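PDB 4B2N: 70 kDa protein from Xanthomonas sp., which acts as a processive dioxygenase that oxidises rubber latex, and carries two covalently bound heme c groups. Local coordinates for residues A[235-240]-A[612-617]; A[255-260]-A[601-606]; A[262-267]-A[475-480]. One frame throughout, in Å; residues are numbered along the deposited sequence.

From the N terminus, the chain first supplies the loop 235-240, then helix 253-261, then the loop 262-267 directly behind that helix. The partners return in reverse order: 475-480 closes contact 3, 601-606 closes contact 2 and 612-617 closes contact 1. The three loops are therefore nested, contact 3 within contact 2 within contact 1, and none cross. Helix 599-607 links the outer two, since Q606 OE1 is 2.7 Å from L237 N, a probable hydrogen bond. Contact 3 meets contact 2 where the sulfur of M264 packs on P259. Together they tie the 235-267 region to helices 467-481 and 599-607 and to the loop that follows helix 599-607.

Contact 1. Residues A[235-240]-A[612-617]; sequences GNLLPL and YQSPPP
L237 reaches across to Y612, Q613, S614 and P615, and its side chain is the whole of this loop's grip on the other. CB points at the 612-617 chain without touching it, and CG serves as a fork whose two methyls part to separate partners. L237 CD2 takes the Y612 side: it lies 3.7 Å from Y612 CD2, approaching the ring obliquely, and 4.1 Å from Y612 CE2. The same methyl, L237 CD2, rests 3.8 Å from the carbonyl Q613 O, a van der Waals contact with the backbone. L237 CD1 goes to the next two residues, 4.0 Å from P615 CD and at the same distance from S614 OG. The fork is turned into this position by torsions unusual for leucine, chi1 -104° and chi2 28°, both off the staggered values; the side chain looks somewhat strained.

The residue types fit their places. A branched apolar chain can touch an aromatic ring and a proline ring at once, while the proline ring offers carbon and no backbone N-H. Y612, an exposed residue, meets the leucine through CD2 and CE2, so the contact runs from the surface at Y612 to the buried P615. No hydrogen bond joins the two segments; this is apolar packing of one irregular loop on another, distant from the heme sites. The backbone of L237 is held from helix 599-607 by Q606, and Y597 OH bonds to Q613 O. Helix 218-226 backs the contact, its F226 packing on L237, S614 and P615, while I593 of helix 593-596 touches Q613 and P616.

Contact 2. Residues A[255-260]-A[601-606]; sequences ISLLPA and DNVAAQ
L257 is the bump here, and A604 with V603 makes the surface that receives it. The two helical segments run almost in the same direction, 7° apart, with axes 10.0 Å from each other. Across that spacing the leucine methyls sit against A604 and V603. CG of L257 is anti to the backbone N (chi1 175°), which carries the methyls toward the other helix, and they divide the work. L257 CD1 presses on A604 CB at 3.4 Å, tighter than usual van der Waals contact, whereas L257 CD2 lies 4.2 Å from V603 CG1, the side chains crossing at about a right angle. Alanine suits position 604 because a single methyl lets the leucine tip come so close to the helix.

One turn after L257, A260 faces the same way. A260 CB is 4.4 Å from A604 CB, so the two small residues meet where the backbones come nearest. The helix kinks at P259 and A260; P259 has no N-H to give, and A260 N bonds instead to L257 O. The packing is wholly apolar and buried. Helix 253-261 is also fastened to helix 467-481, R474 bonding to P259 O, while S256 touches L435 in a loop.

Contact 3. Residues A[262-267]-A[475-480]; sequences FDMETL and VPRAIY
This is a buried packing contact between a charged guanidinium and the carbon atoms of a loop, where M264 and E265, just after helix 253-261, meet R477 of helix 467-481. No hydrogen bond crosses it. M264 CB lies over one face of the guanidinium, 3.4 Å from R477 NH2; an apolar carbon suits that face. E265 comes alongside, its chain sliding past that of R477 in the opposite direction, with E265 CG 3.5 Å from R477 NH1 in an oblique approach. Its carboxylate is tilted 28° from the guanidinium plane. E265 OE1 stands 3.5 Å from R477 CD and 4.0 Å from R477 NH1, too far for a salt bridge. Glutamate fits by packing its aliphatic CG here while its carboxylate, close to the guanidinium, also makes a long, weak ion pair with R473.

R477 is bent at chi3 (59°), which helps turn the flat group so that one face meets M264 CB. Arginine suits the place because its faces can carry hydrocarbon while its edge N-H groups bond to other partners: NH2 pairs with E275 and bonds to A444 O, and NH1 bonds to S447 O.

The loop is shaped by D263, whose OD1 accepts from E265 N at 2.8 Å, nearly head-on, forming an Asx turn. D263 OD1 also accepts from T266 N at 3.0 Å, this donor lying 44° out of the carboxylate plane. These bonds fix the backbone that holds out M264 and E265, and aspartate's short side chain can reach the N-H groups just ahead of it.

The other oxygen, D263 OD2, ties the loop to helix 467-481 again, through a salt bridge to R473 and a bond to S470. Helix 326-331 also packs here, its R329 on F262 and R330 on L267.

Contact 1. Residues A[235-240]-A[612-617]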
ATOM      1  N   GLY A 235     -24.462  -8.418 -15.103  1.00 44.63           N
ATOM      2  CA  GLY A 235     -23.783  -8.430 -13.821  1.00 40.35           C
ATOM      3  C   GLY A 235     -23.765  -7.166 -12.972  1.00 35.93           C
ATOM      4  O   GLY A 235     -23.997  -6.028 -13.426  1.00 34.32           O
ATOM      5  N   ASN A 236     -23.488  -7.383 -11.703  1.00 31.65           N
ATOM      6  CA  ASN A 236     -23.381  -6.280 -10.806  1.00 26.37           C
ATOM      7  C   ASN A 236     -22.150  -5.401 -11.134  1.00 28.33           C
ATOM      8  O   ASN A 236     -21.178  -5.862 -11.772  1.00 25.70           O
ATOM      9  CB  ASN A 236     -23.277  -6.834  -9.374  1.00 28.78           C
ATOM     10  CG  ASN A 236     -24.635  -7.198  -8.767  1.00 28.29           C
ATOM     11  OD1 ASN A 236     -25.623  -7.413  -9.495  1.00 29.09           O
ATOM     12  ND2 ASN A 236     -24.700  -7.277  -7.415  1.00 27.90           N
ATOM     13  N   LEU A 237     -22.160  -4.159 -10.645  1.00 24.23           N
ATOM     14  CA  LEU A 237     -20.914  -3.356 -10.482  1.00 23.81           C
ATOM     15  C   LEU A 237     -19.748  -4.190  -9.882  1.00 23.56           C
ATOM     16  O   LEU A 237     -20.006  -5.055  -9.029  1.00 20.08           O
ATOM     17  CB  LEU A 237     -21.197  -2.190  -9.529  1.00 24.03           C
ATOM     18  CG  LEU A 237     -21.375  -0.796 -10.113  1.00 31.13           C
ATOM     19  CD1 LEU A 237     -21.906  -0.786 -11.549  1.00 25.21           C
ATOM     20  CD2 LEU A 237     -22.222   0.050  -9.170  1.00 26.66           C
ATOM     21  N   LEU A 238     -18.495  -3.923 -10.299  1.00 20.39           N
ATOM     22  CA  LEU A 238     -17.340  -4.712  -9.791  1.00 19.64           C
ATOM     23  C   LEU A 238     -16.777  -4.103  -8.550  1.00 18.59           C
ATOM     24  O   LEU A 238     -16.775  -2.889  -8.441  1.00 19.07           O
ATOM     25  CB  LEU A 238     -16.264  -4.723 -10.826  1.00 20.59           C
ATOM     26  CG  LEU A 238     -16.751  -5.410 -12.121  1.00 20.67           C
ATOM     27  CD1 LEU A 238     -15.666  -5.384 -13.207  1.00 23.42           C
ATOM     28  CD2 LEU A 238     -17.271  -6.819 -11.915  1.00 23.40           C
ATOM     29  N   PRO A 239     -16.317  -4.921  -7.598  1.00 18.64           N
ATOM     30  CA  PRO A 239     -15.678  -4.345  -6.410  1.00 17.82           C
ATOM     31  C   PRO A 239     -14.220  -3.909  -6.841  1.00 18.63           C
ATOM     32  O   PRO A 239     -13.335  -4.729  -6.944  1.00 18.24           O
ATOM     33  CB  PRO A 239     -15.679  -5.471  -5.404  1.00 18.50           C
ATOM     34  CG  PRO A 239     -15.816  -6.741  -6.242  1.00 21.95           C
ATOM     35  CD  PRO A 239     -16.563  -6.383  -7.500  1.00 19.53           C
ATOM     36  N   LEU A 240     -14.004  -2.646  -7.164  0.50 17.67           N
ATOM     37  CA  LEU A 240     -12.654  -2.240  -7.577  0.50 17.34           C
ATOM     38  C   LEU A 240     -12.453  -0.858  -6.998  0.50 17.58           C
ATOM     39  O   LEU A 240     -13.417  -0.186  -6.676  0.50 17.10           O
ATOM     40  CB  LEU A 240     -12.445  -2.318  -9.091  0.50 18.60           C
ATOM     41  CG  LEU A 240     -13.011  -1.177  -9.920  0.50 17.51           C
ATOM     42  CD1 LEU A 240     -13.088  -1.383 -11.404  0.50 17.56           C
ATOM     43  CD2 LEU A 240     -14.380  -1.077  -9.399  0.50 19.27           C
ATOM     44  N   TYR A 612     -28.201   2.475  -5.885  1.00 29.07           N
ATOM     45  CA  TYR A 612     -26.783   2.618  -6.120  1.00 26.43           C
ATOM     46  C   TYR A 612     -26.615   3.476  -7.356  1.00 27.08           C
ATOM     47  O   TYR A 612     -27.511   3.484  -8.250  1.00 29.61           O
ATOM     48  CB  TYR A 612     -26.096   1.230  -6.315  1.00 23.39           C
ATOM     49  CG  TYR A 612     -26.511   0.549  -7.589  1.00 24.68           C
ATOM     50  CD1 TYR A 612     -27.632  -0.283  -7.624  1.00 25.59           C
ATOM     51  CD2 TYR A 612     -25.791   0.748  -8.776  1.00 24.88           C
ATOM     52  CE1 TYR A 612     -28.035  -0.879  -8.795  1.00 26.92           C
ATOM     53  CE2 TYR A 612     -26.209   0.176  -9.953  1.00 26.82           C
ATOM     54  CZ  TYR A 612     -27.299  -0.652  -9.958  1.00 29.28           C
ATOM     55  OH  TYR A 612     -27.683  -1.212 -11.162  1.00 29.73           O
ATOM     56  N   GLN A 613     -25.441   4.105  -7.441  1.00 25.12           N
ATOM     57  CA  GLN A 613     -25.024   5.059  -8.487  1.00 25.12           C
ATOM     58  C   GLN A 613     -23.851   4.366  -9.263  1.00 24.68           C
ATOM     59  O   GLN A 613     -22.913   3.800  -8.657  1.00 20.85           O
ATOM     60  CB  GLN A 613     -24.592   6.362  -7.701  1.00 28.96           C
ATOM     61  CG  GLN A 613     -23.980   7.539  -8.466  1.00 34.12           C
ATOM     62  CD  GLN A 613     -23.107   8.534  -7.628  1.00 36.96           C
ATOM     63  OE1 GLN A 613     -22.360   9.399  -8.197  1.00 33.47           O
ATOM     64  NE2 GLN A 613     -23.187   8.426  -6.287  1.00 40.76           N
ATOM     65  N   SER A 614     -23.936   4.321 -10.580  1.00 22.89           N
ATOM     66  CA  SER A 614     -22.883   3.712 -11.357  1.00 23.80           C
ATOM     67  C   SER A 614     -21.733   4.713 -11.523  1.00 22.38           C
ATOM     68  O   SER A 614     -21.947   5.922 -11.349  1.00 22.81           O
ATOM     69  CB  SER A 614     -23.450   3.385 -12.720  1.00 24.36           C
ATOM     70  OG  SER A 614     -24.328   2.282 -12.548  1.00 30.47           O
ATOM     71  N   PRO A 615     -20.533   4.222 -11.868  1.00 22.33           N
ATOM     72  CA  PRO A 615     -19.377   5.106 -11.938  1.00 20.92           C
ATOM     73  C   PRO A 615     -19.609   6.229 -12.948  1.00 20.76           C
ATOM     74  O   PRO A 615     -20.159   6.025 -14.058  1.00 21.36           O
ATOM     75  CB  PRO A 615     -18.228   4.172 -12.381  1.00 20.89           C
ATOM     76  CG  PRO A 615     -18.667   2.798 -11.928  1.00 22.92           C
ATOM     77  CD  PRO A 615     -20.173   2.801 -12.085  1.00 21.94           C
ATOM     78  N   PRO A 616     -19.329   7.426 -12.537  1.00 19.32           N
ATOM     79  CA  PRO A 616     -19.447   8.577 -13.449  1.00 20.61           C
ATOM     80  C   PRO A 616     -18.377   8.434 -14.576  1.00 22.36           C
ATOM     81  O   PRO A 616     -17.250   8.047 -14.264  1.00 22.60           O
ATOM     82  CB  PRO A 616     -19.090   9.772 -12.553  1.00 19.50           C
ATOM     83  CG  PRO A 616     -18.297   9.178 -11.450  1.00 18.81           C
ATOM     84  CD  PRO A 616     -18.837   7.793 -11.207  1.00 19.26           C
ATOM     85  N   PRO A 617     -18.720   8.772 -15.834  1.00 21.62           N
ATOM     86  CA  PRO A 617     -17.696   8.921 -16.816  1.00 22.62           C
ATOM     87  C   PRO A 617     -16.811  10.120 -16.406  1.00 24.60           C
ATOM     88  O   PRO A 617     -17.283  11.242 -16.318  1.00 30.73           O
ATOM     89  CB  PRO A 617     -18.492   9.166 -18.120  1.00 23.55           C
ATOM     90  CG  PRO A 617     -19.775   9.834 -17.691  1.00 26.75           C
ATOM     91  CD  PRO A 617     -20.061   9.164 -16.344  1.00 24.78           C
TER

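Contact 2. Residues A[255-260]-A[601-606]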
ATOM      1  N   ILE A 255     -11.393  -3.139   2.986  1.00 17.08           N
ATOM      2  CA  ILE A 255     -11.479  -3.796   4.269  1.00 18.33           C
ATOM      3  C   ILE A 255     -12.857  -3.566   4.893  1.00 18.51           C
ATOM      4  O   ILE A 255     -13.409  -4.478   5.475  1.00 17.56           O
ATOM      5  CB  ILE A 255     -10.359  -3.290   5.253  1.00 18.28           C
ATOM      6  CG1 ILE A 255      -8.985  -3.602   4.682  1.00 17.46           C
ATOM      7  CG2 ILE A 255     -10.572  -3.852   6.706  1.00 21.27           C
ATOM      8  CD1 ILE A 255      -8.686  -5.078   4.507  1.00 20.38           C
ATOM      9  N   SER A 256     -13.354  -2.324   4.842  1.00 20.26           N
ATOM     10  CA  SER A 256     -14.683  -1.962   5.351  1.00 23.55           C
ATOM     11  C   SER A 256     -15.729  -2.614   4.561  1.00 21.85           C
ATOM     12  O   SER A 256     -16.791  -2.902   5.096  1.00 25.39           O
ATOM     13  CB  SER A 256     -14.983  -0.433   5.241  1.00 24.46           C
ATOM     14  OG  SER A 256     -14.008   0.300   5.969  1.00 31.54           O
ATOM     15  N   LEU A 257     -15.483  -2.816   3.272  1.00 19.33           N
ATOM     16  CA  LEU A 257     -16.513  -3.465   2.405  1.00 20.74           C
ATOM     17  C   LEU A 257     -16.675  -4.980   2.586  1.00 20.67           C
ATOM     18  O   LEU A 257     -17.770  -5.519   2.426  1.00 19.94           O
ATOM     19  CB  LEU A 257     -16.278  -3.171   0.891  1.00 22.10           C
ATOM     20  CG  LEU A 257     -17.217  -3.899  -0.072  1.00 26.42           C
ATOM     21  CD1 LEU A 257     -18.587  -3.231   0.084  1.00 27.06           C
ATOM     22  CD2 LEU A 257     -16.851  -3.897  -1.550  1.00 27.91           C
ATOM     23  N   LEU A 258     -15.546  -5.685   2.740  1.00 19.58           N
ATOM     24  CA  LEU A 258     -15.491  -7.140   2.977  1.00 18.17           C
ATOM     25  C   LEU A 258     -16.711  -7.754   3.730  1.00 17.54           C
ATOM     26  O   LEU A 258     -17.366  -8.694   3.193  1.00 17.92           O
ATOM     27  CB  LEU A 258     -14.131  -7.513   3.681  1.00 17.48           C
ATOM     28  CG  LEU A 258     -12.850  -7.305   2.841  1.00 18.39           C
ATOM     29  CD1 LEU A 258     -11.649  -7.648   3.665  1.00 18.65           C
ATOM     30  CD2 LEU A 258     -12.883  -8.181   1.575  1.00 14.88           C
ATOM     31  N   PRO A 259     -17.031  -7.272   4.939  1.00 18.40           N
ATOM     32  CA  PRO A 259     -18.118  -8.024   5.624  1.00 18.82           C
ATOM     33  C   PRO A 259     -19.504  -7.830   5.052  1.00 18.73           C
ATOM     34  O   PRO A 259     -20.398  -8.624   5.384  1.00 16.84           O
ATOM     35  CB  PRO A 259     -18.062  -7.512   7.058  1.00 18.79           C
ATOM     36  CG  PRO A 259     -17.354  -6.192   6.986  1.00 20.99           C
ATOM     37  CD  PRO A 259     -16.353  -6.349   5.875  1.00 18.62           C
ATOM     38  N   ALA A 260     -19.672  -6.816   4.194  1.00 17.77           N
ATOM     39  CA  ALA A 260     -20.933  -6.623   3.475  1.00 17.48           C
ATOM     40  C   ALA A 260     -21.206  -7.712   2.469  1.00 16.77           C
ATOM     41  O   ALA A 260     -22.333  -8.058   2.296  1.00 16.44           O
ATOM     42  CB  ALA A 260     -20.948  -5.281   2.738  1.00 18.55           C
ATOM     43  N   ASP A 601     -18.854   1.760  -1.881  1.00 17.18           N
ATOM     44  CA  ASP A 601     -20.212   2.105  -1.412  1.00 19.87           C
ATOM     45  C   ASP A 601     -21.321   1.625  -2.331  1.00 20.26           C
ATOM     46  O   ASP A 601     -22.330   1.103  -1.858  1.00 19.38           O
ATOM     47  CB  ASP A 601     -20.386   3.589  -1.175  1.00 20.32           C
ATOM     48  CG  ASP A 601     -19.534   4.082  -0.016  1.00 21.80           C
ATOM     49  OD1 ASP A 601     -19.026   3.278   0.788  1.00 21.29           O
ATOM     50  OD2 ASP A 601     -19.393   5.296   0.091  1.00 26.12           O
ATOM     51  N   ASN A 602     -21.154   1.810  -3.628  1.00 19.76           N
ATOM     52  CA  ASN A 602     -22.207   1.462  -4.559  1.00 19.07           C
ATOM     53  C   ASN A 602     -22.253  -0.004  -4.807  1.00 19.60           C
ATOM     54  O   ASN A 602     -23.335  -0.561  -4.999  1.00 18.00           O
ATOM     55  CB  ASN A 602     -22.101   2.301  -5.858  1.00 19.62           C
ATOM     56  CG  ASN A 602     -22.351   3.781  -5.542  1.00 20.67           C
ATOM     57  OD1 ASN A 602     -21.426   4.577  -5.328  1.00 19.43           O
ATOM     58  ND2 ASN A 602     -23.603   4.107  -5.366  1.00 18.17           N
ATOM     59  N   VAL A 603     -21.091  -0.654  -4.768  1.00 18.96           N
ATOM     60  CA  VAL A 603     -21.071  -2.145  -4.861  1.00 19.00           C
ATOM     61  C   VAL A 603     -21.867  -2.783  -3.699  1.00 17.90           C
ATOM     62  O   VAL A 603     -22.691  -3.686  -3.881  1.00 18.14           O
ATOM     63  CB  VAL A 603     -19.588  -2.647  -4.912  1.00 17.12           C
ATOM     64  CG1 VAL A 603     -19.518  -4.176  -4.747  1.00 17.62           C
ATOM     65  CG2 VAL A 603     -18.996  -2.267  -6.262  1.00 18.56           C
ATOM     66  N   ALA A 604     -21.548  -2.362  -2.500  1.00 17.25           N
ATOM     67  CA  ALA A 604     -22.308  -2.724  -1.294  1.00 18.48           C
ATOM     68  C   ALA A 604     -23.810  -2.464  -1.439  1.00 19.34           C
ATOM     69  O   ALA A 604     -24.604  -3.398  -1.206  1.00 18.21           O
ATOM     70  CB  ALA A 604     -21.758  -1.957  -0.102  1.00 17.04           C
ATOM     71  N   ALA A 605     -24.181  -1.245  -1.865  1.00 18.46           N
ATOM     72  CA  ALA A 605     -25.608  -0.872  -2.031  1.00 18.88           C
ATOM     73  C   ALA A 605     -26.218  -1.845  -2.990  1.00 18.99           C
ATOM     74  O   ALA A 605     -27.271  -2.462  -2.737  1.00 21.37           O
ATOM     75  CB  ALA A 605     -25.714   0.539  -2.578  1.00 18.84           C
ATOM     76  N   GLN A 606     -25.536  -2.064  -4.100  1.00 18.40           N
ATOM     77  CA  GLN A 606     -26.171  -2.918  -5.110  1.00 19.54           C
ATOM     78  C   GLN A 606     -26.291  -4.374  -4.648  1.00 19.46           C
ATOM     79  O   GLN A 606     -27.340  -4.999  -4.875  1.00 19.64           O
ATOM     80  CB  GLN A 606     -25.432  -2.838  -6.479  1.00 20.42           C
ATOM     81  CG  GLN A 606     -26.104  -3.702  -7.544  1.00 24.21           C
ATOM     82  CD  GLN A 606     -25.334  -3.670  -8.845  1.00 25.08           C
ATOM     83  OE1 GLN A 606     -24.101  -3.622  -8.830  1.00 24.07           O
ATOM     84  NE2 GLN A 606     -26.057  -3.618  -9.981  1.00 27.67           N
TER

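Contact 3. Residues A[262-267]-A[475-480]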
ATOM      1  N   PHE A 262     -19.122 -10.733   1.964  1.00 17.19           N
ATOM      2  CA  PHE A 262     -18.508 -12.074   2.143  1.00 16.47           C
ATOM      3  C   PHE A 262     -18.713 -12.547   3.540  1.00 16.72           C
ATOM      4  O   PHE A 262     -18.578 -11.784   4.458  1.00 17.09           O
ATOM      5  CB  PHE A 262     -16.982 -12.066   1.889  1.00 18.07           C
ATOM      6  CG  PHE A 262     -16.633 -11.642   0.471  1.00 19.09           C
ATOM      7  CD1 PHE A 262     -16.869 -12.491  -0.568  1.00 18.02           C
ATOM      8  CD2 PHE A 262     -16.153 -10.355   0.215  1.00 17.04           C
ATOM      9  CE1 PHE A 262     -16.593 -12.106  -1.878  1.00 19.57           C
ATOM     10  CE2 PHE A 262     -15.913  -9.914  -1.098  1.00 19.64           C
ATOM     11  CZ  PHE A 262     -16.097 -10.813  -2.147  1.00 19.88           C
ATOM     12  N   ASP A 263     -19.017 -13.810   3.671  1.00 15.57           N
ATOM     13  CA  ASP A 263     -19.088 -14.453   4.964  1.00 15.91           C
ATOM     14  C   ASP A 263     -17.676 -14.351   5.574  1.00 16.63           C
ATOM     15  O   ASP A 263     -16.653 -14.666   4.940  1.00 16.61           O
ATOM     16  CB  ASP A 263     -19.517 -15.917   4.714  1.00 16.37           C
ATOM     17  CG  ASP A 263     -19.628 -16.726   6.000  1.00 16.91           C
ATOM     18  OD1 ASP A 263     -18.623 -16.809   6.735  1.00 17.47           O
ATOM     19  OD2 ASP A 263     -20.712 -17.311   6.304  1.00 16.92           O
ATOM     20  N   MET A 264     -17.597 -13.847   6.781  1.00 16.72           N
ATOM     21  CA  MET A 264     -16.324 -13.543   7.363  1.00 16.23           C
ATOM     22  C   MET A 264     -15.614 -14.748   7.968  1.00 17.89           C
ATOM     23  O   MET A 264     -14.515 -14.597   8.446  1.00 15.66           O
ATOM     24  CB  MET A 264     -16.574 -12.525   8.461  1.00 16.03           C
ATOM     25  CG  MET A 264     -17.091 -11.229   7.812  1.00 15.45           C
ATOM     26  SD  MET A 264     -15.771 -10.256   7.038  1.00 17.88           S
ATOM     27  CE  MET A 264     -14.898  -9.701   8.535  1.00 16.05           C
ATOM     28  N   GLU A 265     -16.265 -15.926   7.920  1.00 17.16           N
ATOM     29  CA  GLU A 265     -15.655 -17.163   8.366  1.00 18.75           C
ATOM     30  C   GLU A 265     -15.258 -18.064   7.204  1.00 19.46           C
ATOM     31  O   GLU A 265     -14.298 -18.834   7.319  1.00 19.91           O
ATOM     32  CB  GLU A 265     -16.612 -17.906   9.273  1.00 19.78           C
ATOM     33  CG  GLU A 265     -16.876 -17.221  10.619  1.00 19.74           C
ATOM     34  CD  GLU A 265     -17.887 -18.045  11.380  1.00 24.84           C
ATOM     35  OE1 GLU A 265     -19.120 -17.856  11.238  1.00 28.93           O
ATOM     36  OE2 GLU A 265     -17.457 -18.952  12.090  1.00 25.29           O
ATOM     37  N   THR A 266     -15.994 -17.982   6.087  1.00 17.63           N
ATOM     38  CA  THR A 266     -15.797 -18.940   5.014  1.00 16.90           C
ATOM     39  C   THR A 266     -15.371 -18.288   3.689  1.00 18.47           C
ATOM     40  O   THR A 266     -14.840 -18.963   2.843  1.00 17.59           O
ATOM     41  CB  THR A 266     -17.083 -19.736   4.730  1.00 18.06           C
ATOM     42  OG1 THR A 266     -18.038 -18.879   4.078  1.00 17.13           O
ATOM     43  CG2 THR A 266     -17.655 -20.289   6.063  1.00 18.63           C
ATOM     44  N   LEU A 267     -15.572 -16.972   3.556  1.00 16.52           N
ATOM     45  CA  LEU A 267     -15.348 -16.250   2.329  1.00 16.38           C
ATOM     46  C   LEU A 267     -16.359 -16.588   1.225  1.00 17.18           C
ATOM     47  O   LEU A 267     -16.141 -16.200   0.082  1.00 18.01           O
ATOM     48  CB  LEU A 267     -13.847 -16.323   1.840  1.00 14.63           C
ATOM     49  CG  LEU A 267     -12.766 -16.002   2.898  1.00 13.86           C
ATOM     50  CD1 LEU A 267     -11.357 -16.075   2.199  1.00 13.07           C
ATOM     51  CD2 LEU A 267     -13.056 -14.667   3.536  1.00 13.94           C
ATOM     52  N   VAL A 475     -26.474 -13.502  12.343  1.00 16.11           N
ATOM     53  CA  VAL A 475     -27.195 -12.878  13.469  1.00 16.95           C
ATOM     54  C   VAL A 475     -26.377 -12.999  14.787  1.00 15.69           C
ATOM     55  O   VAL A 475     -26.057 -11.994  15.415  1.00 17.70           O
ATOM     56  CB  VAL A 475     -28.625 -13.469  13.589  1.00 18.10           C
ATOM     57  CG1 VAL A 475     -29.328 -12.835  14.773  1.00 18.01           C
ATOM     58  CG2 VAL A 475     -29.431 -13.220  12.316  1.00 20.21           C
ATOM     59  N   PRO A 476     -25.995 -14.239  15.201  1.00 15.18           N
ATOM     60  CA  PRO A 476     -25.226 -14.314  16.440  1.00 15.52           C
ATOM     61  C   PRO A 476     -23.874 -13.694  16.248  1.00 15.32           C
ATOM     62  O   PRO A 476     -23.325 -13.227  17.206  1.00 14.97           O
ATOM     63  CB  PRO A 476     -25.015 -15.827  16.702  1.00 15.17           C
ATOM     64  CG  PRO A 476     -25.373 -16.484  15.410  1.00 15.90           C
ATOM     65  CD  PRO A 476     -26.387 -15.587  14.768  1.00 15.59           C
ATOM     66  N   ARG A 477     -23.345 -13.649  15.022  1.00 15.93           N
ATOM     67  CA  ARG A 477     -22.078 -12.838  14.826  1.00 15.78           C
ATOM     68  C   ARG A 477     -22.276 -11.359  15.170  1.00 15.94           C
ATOM     69  O   ARG A 477     -21.481 -10.720  15.963  1.00 16.82           O
ATOM     70  CB  ARG A 477     -21.577 -13.014  13.377  1.00 14.68           C
ATOM     71  CG  ARG A 477     -20.868 -14.401  13.154  1.00 14.55           C
ATOM     72  CD  ARG A 477     -20.338 -14.559  11.697  1.00 14.86           C
ATOM     73  NE  ARG A 477     -19.406 -13.460  11.495  1.00 14.89           N
ATOM     74  CZ  ARG A 477     -18.161 -13.366  11.931  1.00 15.42           C
ATOM     75  NH1 ARG A 477     -17.575 -14.381  12.578  1.00 15.51           N
ATOM     76  NH2 ARG A 477     -17.506 -12.221  11.753  1.00 17.18           N
ATOM     77  N   ALA A 478     -23.337 -10.778  14.604  1.00 15.63           N
ATOM     78  CA  ALA A 478     -23.666  -9.341  14.844  1.00 16.48           C
ATOM     79  C   ALA A 478     -23.904  -9.095  16.339  1.00 17.97           C
ATOM     80  O   ALA A 478     -23.532  -8.059  16.879  1.00 17.93           O
ATOM     81  CB  ALA A 478     -24.894  -8.934  14.017  1.00 16.23           C
ATOM     82  N   ILE A 479     -24.533 -10.061  17.014  1.00 16.58           N
ATOM     83  CA  ILE A 479     -24.711  -9.959  18.442  1.00 18.48           C
ATOM     84  C   ILE A 479     -23.377  -9.878  19.187  1.00 17.58           C
ATOM     85  O   ILE A 479     -23.168  -8.988  20.066  1.00 18.10           O
ATOM     86  CB  ILE A 479     -25.564 -11.120  18.967  1.00 17.67           C
ATOM     87  CG1 ILE A 479     -27.031 -10.926  18.481  1.00 17.24           C
ATOM     88  CG2 ILE A 479     -25.484 -11.155  20.495  1.00 17.55           C
ATOM     89  CD1 ILE A 479     -27.809 -12.256  18.589  1.00 17.47           C
ATOM     90  N   TYR A 480     -22.465 -10.774  18.849  1.00 16.98           N
ATOM     91  CA  TYR A 480     -21.119 -10.702  19.400  1.00 16.72           C
ATOM     92  C   TYR A 480     -20.466  -9.356  19.037  1.00 16.44           C
ATOM     93  O   TYR A 480     -19.886  -8.691  19.915  1.00 15.99           O
ATOM     94  CB  TYR A 480     -20.198 -11.832  18.873  1.00 17.19           C
ATOM     95  CG  TYR A 480     -18.794 -11.554  19.295  1.00 17.78           C
ATOM     96  CD1 TYR A 480     -18.437 -11.637  20.652  1.00 18.61           C
ATOM     97  CD2 TYR A 480     -17.821 -11.130  18.356  1.00 18.30           C
ATOM     98  CE1 TYR A 480     -17.153 -11.285  21.067  1.00 19.14           C
ATOM     99  CE2 TYR A 480     -16.523 -10.828  18.754  1.00 18.04           C
ATOM    100  CZ  TYR A 480     -16.212 -10.908  20.117  1.00 18.86           C
ATOM    101  OH  TYR A 480     -14.928 -10.596  20.474  1.00 16.50           O
TER